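Local coordinates for protein nicotinate-nucleotide diphosphorylase (Carboxylating) (PDB 5HUO) that catalyses the conversion of quinolinate and 5-phospho-alpha-D-ribose 1-diphosphate to nicotinate ribonucleotide, CO2 and diphosphate, a step in NAD(+) biosynthesis, at residues A[103-108]-A[174-179]; A[169-174]-A[186-191]. One frame throughout, in Å; residues are numbered along the deposited sequence.

How the interactions relate
Both interactions use the helix 171-180, and their centres lie about 16 Å apart. Interaction 2 takes the start of the helix and interaction 1 the part that follows, with E174 common to both. Along the chain the segments alternate: 103-108 comes first, then 169-174, 174-179 and 186-191. Interaction 1 reaches back to a loop of the N-terminal domain, whereas interaction 2 stays within the C-terminal domain, against the loop that leads to strand 194-196. K175 bridges the two, its NZ probably hydrogen-bonding to R187 O. One helix thus ties the neighbouring domain to a loop that holds a sulfate.

Interaction 1. Residues A[103-108]-A[174-179]; sequences FKDGDR and EKYAVR
D105 and Y176 carry this contact between them: the phenol of Y176 reaches across from its helix and gives its hydroxyl proton to the carboxylate of D105, with OH 2.6 Å from OD2. The acceptor uses its anti lone pair, the one turned away from OD1, and sits at the edge of the tyrosine ring near its plane. The two side chains cross at about a right angle, and the carboxylate is turned 46° from the ring. Y176 can span the gap because CG lies anti to the backbone N (chi1 166°), which carries the ring out from the helix towards the loop. D105 is the second residue of a type II turn from K104 to D107, with G106 in the third place; D107 N to K104 O, 3.1 Å, closes it, and K104 N also bonds to OD2 of D107, from above that carboxylate. The D105 carboxylate has further donors in G81 N, to OD2, and L82 N, to OD1, at the start of helix 82-92, which would favour its charged form. Here a turn of the N-terminal domain meets a helix of the C-terminal alpha/beta barrel through one side-chain hydrogen bond between these two segments, within the two-domain build of quinolinate phosphoribosyltransferases.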
ATOM      1  N   PHE A 103       6.153  32.396 -15.087  1.00 92.85           N
ATOM      2  CA  PHE A 103       7.345  31.512 -14.913  1.00 91.99           C
ATOM      3  C   PHE A 103       7.004  30.080 -15.230  1.00 91.59           C
ATOM      4  O   PHE A 103       5.939  29.600 -14.902  1.00 91.67           O
ATOM      5  CB  PHE A 103       7.893  31.542 -13.451  1.00 91.39           C
ATOM      6  CG  PHE A 103       8.952  32.552 -13.198  1.00 91.53           C
ATOM      7  CD1 PHE A 103      10.247  32.363 -13.649  1.00 91.33           C
ATOM      8  CD2 PHE A 103       8.657  33.712 -12.496  1.00 92.01           C
ATOM      9  CE1 PHE A 103      11.229  33.320 -13.435  1.00 91.64           C
ATOM     10  CE2 PHE A 103       9.639  34.696 -12.276  1.00 92.29           C
ATOM     11  CZ  PHE A 103      10.926  34.502 -12.762  1.00 92.13           C
ATOM     12  N   LYS A 104       7.924  29.394 -15.862  1.00 91.27           N
ATOM     13  CA  LYS A 104       7.768  27.938 -16.046  1.00 90.86           C
ATOM     14  C   LYS A 104       9.087  27.204 -15.980  1.00 90.27           C
ATOM     15  O   LYS A 104      10.181  27.813 -16.045  1.00 90.27           O
ATOM     16  CB  LYS A 104       7.031  27.578 -17.329  1.00 93.76           C
ATOM     17  CG  LYS A 104       7.653  28.084 -18.592  1.00 98.78           C
ATOM     18  CD  LYS A 104       6.611  28.085 -19.706  1.00104.68           C
ATOM     19  CE  LYS A 104       7.150  28.773 -20.976  1.00110.29           C
ATOM     20  NZ  LYS A 104       8.047  27.853 -21.745  1.00111.48           N
ATOM     21  N   ASP A 105       8.991  25.887 -15.795  1.00 89.86           N
ATOM     22  CA  ASP A 105      10.203  25.057 -15.669  1.00 89.36           C
ATOM     23  C   ASP A 105      11.065  25.286 -16.906  1.00 89.74           C
ATOM     24  O   ASP A 105      10.560  25.369 -17.991  1.00 90.31           O
ATOM     25  CB  ASP A 105       9.873  23.580 -15.498  1.00 89.09           C
ATOM     26  CG  ASP A 105       9.495  23.236 -14.096  1.00 88.73           C
ATOM     27  OD1 ASP A 105       9.424  24.143 -13.221  1.00 88.69           O
ATOM     28  OD2 ASP A 105       9.234  22.046 -13.812  1.00 88.61           O
ATOM     29  N   GLY A 106      12.354  25.481 -16.656  1.00 89.57           N
ATOM     30  CA  GLY A 106      13.353  25.818 -17.676  1.00 90.08           C
ATOM     31  C   GLY A 106      13.860  27.243 -17.623  1.00 90.52           C
ATOM     32  O   GLY A 106      14.915  27.544 -18.174  1.00 90.97           O
ATOM     33  N   ASP A 107      13.039  28.142 -17.088  1.00 90.59           N
ATOM     34  CA  ASP A 107      13.337  29.597 -17.076  1.00 91.17           C
ATOM     35  C   ASP A 107      14.445  29.911 -16.148  1.00 90.94           C
ATOM     36  O   ASP A 107      14.631  29.242 -15.176  1.00 90.26           O
ATOM     37  CB  ASP A 107      12.130  30.429 -16.662  1.00 91.36           C
ATOM     38  CG  ASP A 107      11.029  30.466 -17.712  1.00 91.96           C
ATOM     39  OD1 ASP A 107      11.223  29.905 -18.810  1.00 92.26           O
ATOM     40  OD2 ASP A 107       9.938  31.014 -17.425  1.00 92.20           O
ATOM     41  N   ARG A 108      15.214  30.918 -16.492  1.00 93.22           N
ATOM     42  CA  ARG A 108      16.336  31.360 -15.656  1.00 95.69           C
ATOM     43  C   ARG A 108      15.795  32.161 -14.498  1.00 93.27           C
ATOM     44  O   ARG A 108      14.839  32.864 -14.653  1.00 94.86           O
ATOM     45  CB  ARG A 108      17.418  32.110 -16.441  1.00100.83           C
ATOM     46  CG  ARG A 108      18.271  31.134 -17.265  1.00110.50           C
ATOM     47  CD  ARG A 108      19.777  31.474 -17.322  1.00123.69           C
ATOM     48  NE  ARG A 108      20.485  30.954 -18.523  1.00137.00           N
ATOM     49  CZ  ARG A 108      20.591  31.593 -19.705  1.00148.16           C
ATOM     50  NH1 ARG A 108      20.029  32.805 -19.912  1.00151.05           N
ATOM     51  NH2 ARG A 108      21.253  31.007 -20.708  1.00151.47           N
ATOM     52  N   GLU A 174      14.269  13.425 -10.631  1.00 88.09           N
ATOM     53  CA  GLU A 174      15.631  13.851 -10.942  1.00 87.93           C
ATOM     54  C   GLU A 174      15.882  13.779 -12.435  1.00 88.08           C
ATOM     55  O   GLU A 174      16.454  14.660 -13.017  1.00 88.00           O
ATOM     56  CB  GLU A 174      16.640  13.035 -10.147  1.00 88.12           C
ATOM     57  CG  GLU A 174      16.451  13.264  -8.646  1.00 88.10           C
ATOM     58  CD  GLU A 174      17.490  12.586  -7.781  1.00 88.39           C
ATOM     59  OE1 GLU A 174      18.136  11.580  -8.220  1.00 88.71           O
ATOM     60  OE2 GLU A 174      17.683  13.047  -6.634  1.00 88.42           O
ATOM     61  N   LYS A 175      15.377  12.749 -13.074  1.00 88.40           N
ATOM     62  CA  LYS A 175      15.537  12.614 -14.532  1.00 88.70           C
ATOM     63  C   LYS A 175      14.886  13.813 -15.179  1.00 88.59           C
ATOM     64  O   LYS A 175      15.369  14.329 -16.186  1.00 88.78           O
ATOM     65  CB  LYS A 175      14.929  11.313 -15.031  1.00 89.18           C
ATOM     66  CG  LYS A 175      15.706  10.088 -14.536  1.00 89.45           C
ATOM     67  CD  LYS A 175      16.750   9.610 -15.545  1.00 89.86           C
ATOM     68  CE  LYS A 175      17.662   8.565 -14.925  1.00 90.16           C
ATOM     69  NZ  LYS A 175      18.623   7.993 -15.902  1.00 90.74           N
ATOM     70  N   TYR A 176      13.733  14.209 -14.646  1.00 88.45           N
ATOM     71  CA  TYR A 176      12.960  15.288 -15.230  1.00 88.47           C
ATOM     72  C   TYR A 176      13.802  16.572 -15.130  1.00 88.21           C
ATOM     73  O   TYR A 176      13.918  17.313 -16.112  1.00 88.44           O
ATOM     74  CB  TYR A 176      11.588  15.436 -14.525  1.00 88.49           C
ATOM     75  CG  TYR A 176      10.851  16.723 -14.833  1.00 88.53           C
ATOM     76  CD1 TYR A 176      10.274  16.947 -16.086  1.00 88.96           C
ATOM     77  CD2 TYR A 176      10.783  17.755 -13.881  1.00 88.24           C
ATOM     78  CE1 TYR A 176       9.641  18.151 -16.382  1.00 89.11           C
ATOM     79  CE2 TYR A 176      10.102  18.927 -14.166  1.00 88.39           C
ATOM     80  CZ  TYR A 176       9.558  19.123 -15.442  1.00 88.83           C
ATOM     81  OH  TYR A 176       8.966  20.305 -15.747  1.00 89.08           O
ATOM     82  N   ALA A 177      14.320  16.847 -13.940  1.00 87.88           N
ATOM     83  CA  ALA A 177      15.117  18.043 -13.692  1.00 87.73           C
ATOM     84  C   ALA A 177      16.328  18.168 -14.607  1.00 88.01           C
ATOM     85  O   ALA A 177      16.665  19.263 -15.070  1.00 88.17           O
ATOM     86  CB  ALA A 177      15.622  18.043 -12.266  1.00 87.47           C
ATOM     87  N   VAL A 178      16.982  17.061 -14.857  1.00 88.17           N
ATOM     88  CA  VAL A 178      18.032  17.035 -15.852  1.00 88.62           C
ATOM     89  C   VAL A 178      17.525  17.478 -17.262  1.00 89.06           C
ATOM     90  O   VAL A 178      18.206  18.201 -17.963  1.00 89.49           O
ATOM     91  CB  VAL A 178      18.652  15.633 -15.961  1.00 88.87           C
ATOM     92  CG1 VAL A 178      19.593  15.536 -17.172  1.00 89.53           C
ATOM     93  CG2 VAL A 178      19.380  15.286 -14.674  1.00 88.67           C
ATOM     94  N   ARG A 179      16.373  17.006 -17.705  1.00 89.11           N
ATOM     95  CA  ARG A 179      15.850  17.420 -19.026  1.00 89.64           C
ATOM     96  C   ARG A 179      15.579  18.894 -19.007  1.00 89.64           C
ATOM     97  O   ARG A 179      15.923  19.616 -19.913  1.00 90.18           O
ATOM     98  CB  ARG A 179      14.557  16.729 -19.392  1.00 89.78           C
ATOM     99  CG  ARG A 179      14.753  15.270 -19.658  1.00 90.02           C
ATOM    100  CD  ARG A 179      15.294  15.031 -21.071  1.00 92.20           C
ATOM    101  NE  ARG A 179      14.259  15.090 -22.108  1.00 96.47           N
ATOM    102  CZ  ARG A 179      14.525  15.197 -23.405  1.00102.77           C
ATOM    103  NH1 ARG A 179      15.761  15.224 -23.853  1.00105.64           N
ATOM    104  NH2 ARG A 179      13.538  15.309 -24.283  1.00109.97           N
TER

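Interaction 2. Residues A[169-174]-A[186-191]; sequences NLRLFE and HRFNLS. With SO4 (sulfate ion), chain J.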
ATOM      1  N   ASN A 169      14.225   6.298  -4.901  1.00 92.04           N
ATOM      2  CA  ASN A 169      12.763   6.607  -4.993  1.00 92.14           C
ATOM      3  C   ASN A 169      12.373   7.977  -5.536  1.00 91.30           C
ATOM      4  O   ASN A 169      11.244   8.391  -5.436  1.00 91.43           O
ATOM      5  CB  ASN A 169      12.084   6.286  -3.644  1.00 93.02           C
ATOM      6  CG  ASN A 169      12.174   4.781  -3.302  1.00 94.12           C
ATOM      7  OD1 ASN A 169      12.035   3.913  -4.193  1.00 94.39           O
ATOM      8  ND2 ASN A 169      12.424   4.481  -2.056  1.00 94.83           N
ATOM      9  N   LEU A 170      13.335   8.714  -6.047  1.00 90.55           N
ATOM     10  CA  LEU A 170      13.053   9.976  -6.684  1.00 89.87           C
ATOM     11  C   LEU A 170      13.633  10.037  -8.144  1.00 89.48           C
ATOM     12  O   LEU A 170      13.671  11.113  -8.731  1.00 88.98           O
ATOM     13  CB  LEU A 170      13.596  11.161  -5.890  1.00 89.46           C
ATOM     14  CG  LEU A 170      13.015  11.362  -4.518  1.00 89.87           C
ATOM     15  CD1 LEU A 170      13.739  12.477  -3.774  1.00 89.55           C
ATOM     16  CD2 LEU A 170      11.535  11.711  -4.659  1.00 90.05           C
ATOM     17  N   ARG A 171      13.997   8.910  -8.710  1.00 89.84           N
ATOM     18  CA  ARG A 171      14.644   8.899 -10.026  1.00 89.65           C
ATOM     19  C   ARG A 171      13.856   9.657 -11.106  1.00 89.40           C
ATOM     20  O   ARG A 171      14.386  10.468 -11.813  1.00 89.05           O
ATOM     21  CB  ARG A 171      14.919   7.472 -10.517  1.00 90.28           C
ATOM     22  CG  ARG A 171      15.662   7.445 -11.802  1.00 90.23           C
ATOM     23  CD  ARG A 171      16.176   6.070 -12.094  1.00 90.92           C
ATOM     24  NE  ARG A 171      17.237   5.675 -11.195  1.00 91.10           N
ATOM     25  CZ  ARG A 171      17.693   4.426 -11.063  1.00 91.83           C
ATOM     26  NH1 ARG A 171      17.175   3.413 -11.722  1.00 92.43           N
ATOM     27  NH2 ARG A 171      18.666   4.149 -10.207  1.00 92.06           N
ATOM     28  N   LEU A 172      12.588   9.389 -11.153  1.00 89.72           N
ATOM     29  CA  LEU A 172      11.698  10.067 -12.047  1.00 89.66           C
ATOM     30  C   LEU A 172      11.824  11.577 -12.012  1.00 89.07           C
ATOM     31  O   LEU A 172      11.767  12.247 -13.056  1.00 88.96           O
ATOM     32  CB  LEU A 172      10.281   9.712 -11.634  1.00 90.18           C
ATOM     33  CG  LEU A 172       9.165  10.192 -12.499  1.00 90.39           C
ATOM     34  CD1 LEU A 172       9.199   9.392 -13.820  1.00 90.80           C
ATOM     35  CD2 LEU A 172       7.889   9.912 -11.778  1.00 91.00           C
ATOM     36  N   PHE A 173      11.921  12.105 -10.814  1.00 88.85           N
ATOM     37  CA  PHE A 173      11.875  13.561 -10.580  1.00 88.42           C
ATOM     38  C   PHE A 173      13.229  14.129 -10.979  1.00 88.05           C
ATOM     39  O   PHE A 173      13.324  15.192 -11.583  1.00 87.85           O
ATOM     40  CB  PHE A 173      11.607  13.929  -9.102  1.00 88.44           C
ATOM     41  CG  PHE A 173      10.241  13.561  -8.585  1.00 88.96           C
ATOM     42  CD1 PHE A 173       9.961  12.306  -8.160  1.00 89.52           C
ATOM     43  CD2 PHE A 173       9.263  14.487  -8.459  1.00 89.05           C
ATOM     44  CE1 PHE A 173       8.697  11.965  -7.689  1.00 90.20           C
ATOM     45  CE2 PHE A 173       8.001  14.145  -8.016  1.00 89.70           C
ATOM     46  CZ  PHE A 173       7.711  12.878  -7.636  1.00 90.29           C
ATOM     47  N   GLU A 174      14.269  13.425 -10.631  1.00 88.09           N
ATOM     48  CA  GLU A 174      15.631  13.851 -10.942  1.00 87.93           C
ATOM     49  C   GLU A 174      15.882  13.779 -12.435  1.00 88.08           C
ATOM     50  O   GLU A 174      16.454  14.660 -13.017  1.00 88.00           O
ATOM     51  CB  GLU A 174      16.640  13.035 -10.147  1.00 88.12           C
ATOM     52  CG  GLU A 174      16.451  13.264  -8.646  1.00 88.10           C
ATOM     53  CD  GLU A 174      17.490  12.586  -7.781  1.00 88.39           C
ATOM     54  OE1 GLU A 174      18.136  11.580  -8.220  1.00 88.71           O
ATOM     55  OE2 GLU A 174      17.683  13.047  -6.634  1.00 88.42           O
ATOM     56  N   HIS A 186      19.510   9.008 -19.738  1.00 91.93           N
ATOM     57  CA  HIS A 186      20.004   7.680 -20.061  1.00 92.66           C
ATOM     58  C   HIS A 186      18.878   6.713 -19.695  1.00 92.63           C
ATOM     59  O   HIS A 186      17.843   7.120 -19.190  1.00 92.10           O
ATOM     60  CB  HIS A 186      21.288   7.421 -19.257  1.00 92.72           C
ATOM     61  CG  HIS A 186      22.252   6.511 -19.938  1.00 93.70           C
ATOM     62  ND1 HIS A 186      21.901   5.252 -20.373  1.00 94.32           N
ATOM     63  CD2 HIS A 186      23.538   6.692 -20.310  1.00 94.31           C
ATOM     64  CE1 HIS A 186      22.921   4.703 -21.000  1.00 95.25           C
ATOM     65  NE2 HIS A 186      23.924   5.561 -20.986  1.00 95.27           N
ATOM     66  N   ARG A 187      19.085   5.420 -19.825  1.00 93.29           N
ATOM     67  CA  ARG A 187      18.123   4.442 -19.304  1.00 93.42           C
ATOM     68  C   ARG A 187      17.741   4.704 -17.879  1.00 92.72           C
ATOM     69  O   ARG A 187      18.583   5.129 -17.029  1.00 92.33           O
ATOM     70  CB  ARG A 187      18.662   3.036 -19.424  1.00 94.29           C
ATOM     71  CG  ARG A 187      19.834   2.714 -18.535  1.00 95.85           C
ATOM     72  CD  ARG A 187      20.324   1.303 -18.771  1.00 99.29           C
ATOM     73  NE  ARG A 187      21.439   0.996 -17.869  1.00102.05           N
ATOM     74  CZ  ARG A 187      21.776  -0.225 -17.478  1.00105.79           C
ATOM     75  NH1 ARG A 187      21.091  -1.278 -17.890  1.00107.29           N
ATOM     76  NH2 ARG A 187      22.799  -0.397 -16.655  1.00108.95           N
ATOM     77  N   PHE A 188      16.477   4.540 -17.627  1.00 92.67           N
ATOM     78  CA  PHE A 188      15.893   4.685 -16.330  1.00 92.24           C
ATOM     79  C   PHE A 188      16.256   3.585 -15.356  1.00 92.67           C
ATOM     80  O   PHE A 188      16.051   3.684 -14.157  1.00 92.43           O
ATOM     81  CB  PHE A 188      14.392   4.551 -16.474  1.00 92.44           C
ATOM     82  CG  PHE A 188      13.628   5.116 -15.330  1.00 91.99           C
ATOM     83  CD1 PHE A 188      13.478   6.470 -15.178  1.00 91.27           C
ATOM     84  CD2 PHE A 188      13.145   4.273 -14.350  1.00 92.42           C
ATOM     85  CE1 PHE A 188      12.810   6.959 -14.087  1.00 90.97           C
ATOM     86  CE2 PHE A 188      12.530   4.757 -13.220  1.00 92.15           C
ATOM     87  CZ  PHE A 188      12.339   6.106 -13.095  1.00 91.42           C
ATOM     88  N   ASN A 189      16.676   2.471 -15.898  1.00 94.89           N
ATOM     89  CA  ASN A 189      16.506   1.186 -15.252  1.00 96.39           C
ATOM     90  C   ASN A 189      17.455   0.148 -15.700  1.00 97.37           C
ATOM     91  O   ASN A 189      17.963   0.232 -16.781  1.00 96.86           O
ATOM     92  CB  ASN A 189      15.161   0.669 -15.706  1.00 98.36           C
ATOM     93  CG  ASN A 189      14.316   0.361 -14.586  1.00100.00           C
ATOM     94  OD1 ASN A 189      14.799   0.302 -13.499  1.00103.69           O
ATOM     95  ND2 ASN A 189      13.049   0.199 -14.807  1.00100.72           N
ATOM     96  N   LEU A 190      17.523  -0.932 -14.950  1.00 98.97           N
ATOM     97  CA  LEU A 190      18.197  -2.163 -15.444  1.00101.03           C
ATOM     98  C   LEU A 190      17.353  -2.933 -16.461  1.00102.44           C
ATOM     99  O   LEU A 190      17.883  -3.722 -17.190  1.00102.26           O
ATOM    100  CB  LEU A 190      18.563  -3.113 -14.305  1.00101.68           C
ATOM    101  CG  LEU A 190      19.655  -2.571 -13.386  1.00101.36           C
ATOM    102  CD1 LEU A 190      19.825  -3.445 -12.166  1.00102.27           C
ATOM    103  CD2 LEU A 190      20.977  -2.435 -14.135  1.00101.75           C
ATOM    104  N   SER A 191      16.065  -2.629 -16.500  1.00103.39           N
ATOM    105  CA  SER A 191      15.117  -3.230 -17.429  1.00106.53           C
ATOM    106  C   SER A 191      14.988  -2.508 -18.766  1.00107.23           C
ATOM    107  O   SER A 191      14.529  -3.035 -19.704  1.00108.08           O
ATOM    108  CB  SER A 191      13.734  -3.306 -16.772  1.00107.47           C
ATOM    109  OG  SER A 191      13.742  -4.120 -15.614  1.00109.25           O
TER
HETATM  110  S   SO4 J 304      24.001   3.562 -15.954  1.00104.88           S
HETATM  111  O1  SO4 J 304      25.097   4.352 -16.574  1.00104.49           O
HETATM  112  O2  SO4 J 304      22.699   4.214 -16.234  1.00111.71           O
HETATM  113  O3  SO4 J 304      23.880   2.176 -16.441  1.00 95.73           O
HETATM  114  O4  SO4 J 304      24.319   3.499 -14.525  1.00 90.14           O
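R171 lies across one face of the F188 ring in a CH-pi contact, in the alpha/beta-barrel C-terminal domain, where the start of helix 171-180 meets the loop before strand 194-196. CD of R171 stands over the centre of the ring, 3.9 Å from the F188 centroid and almost on the ring normal. The R171 chain leaves the helix with its CG opposite the backbone N (chi1 -176°), and its bend at chi3 turns the guanidinium, its plane 76° from that of F188, to the backbone: NH1 hydrogen-bonds to F188 O at 2.7 Å, tilted from the carbonyl plane, with an N-H...O angle of 140°. The guanidinium is held by more than this, NE by T166 and NH1 by a salt bridge to D49 of a neighbouring subunit. L172 adds its backbone N at the ring edge, 3.8 Å from F188 CE1. R187, the residue before F188, meets a sulfate, probably from the crystallisation liquor; of H186 and R187 only the arginine bonds it, much as the matching His-Arg pair of related enzymes lines the quinolinate pocket. The R187 guanidinium presents its edge, with NE at 3.1 Å and NH2 at 2.8 Å from the same sulfate oxygen, O3.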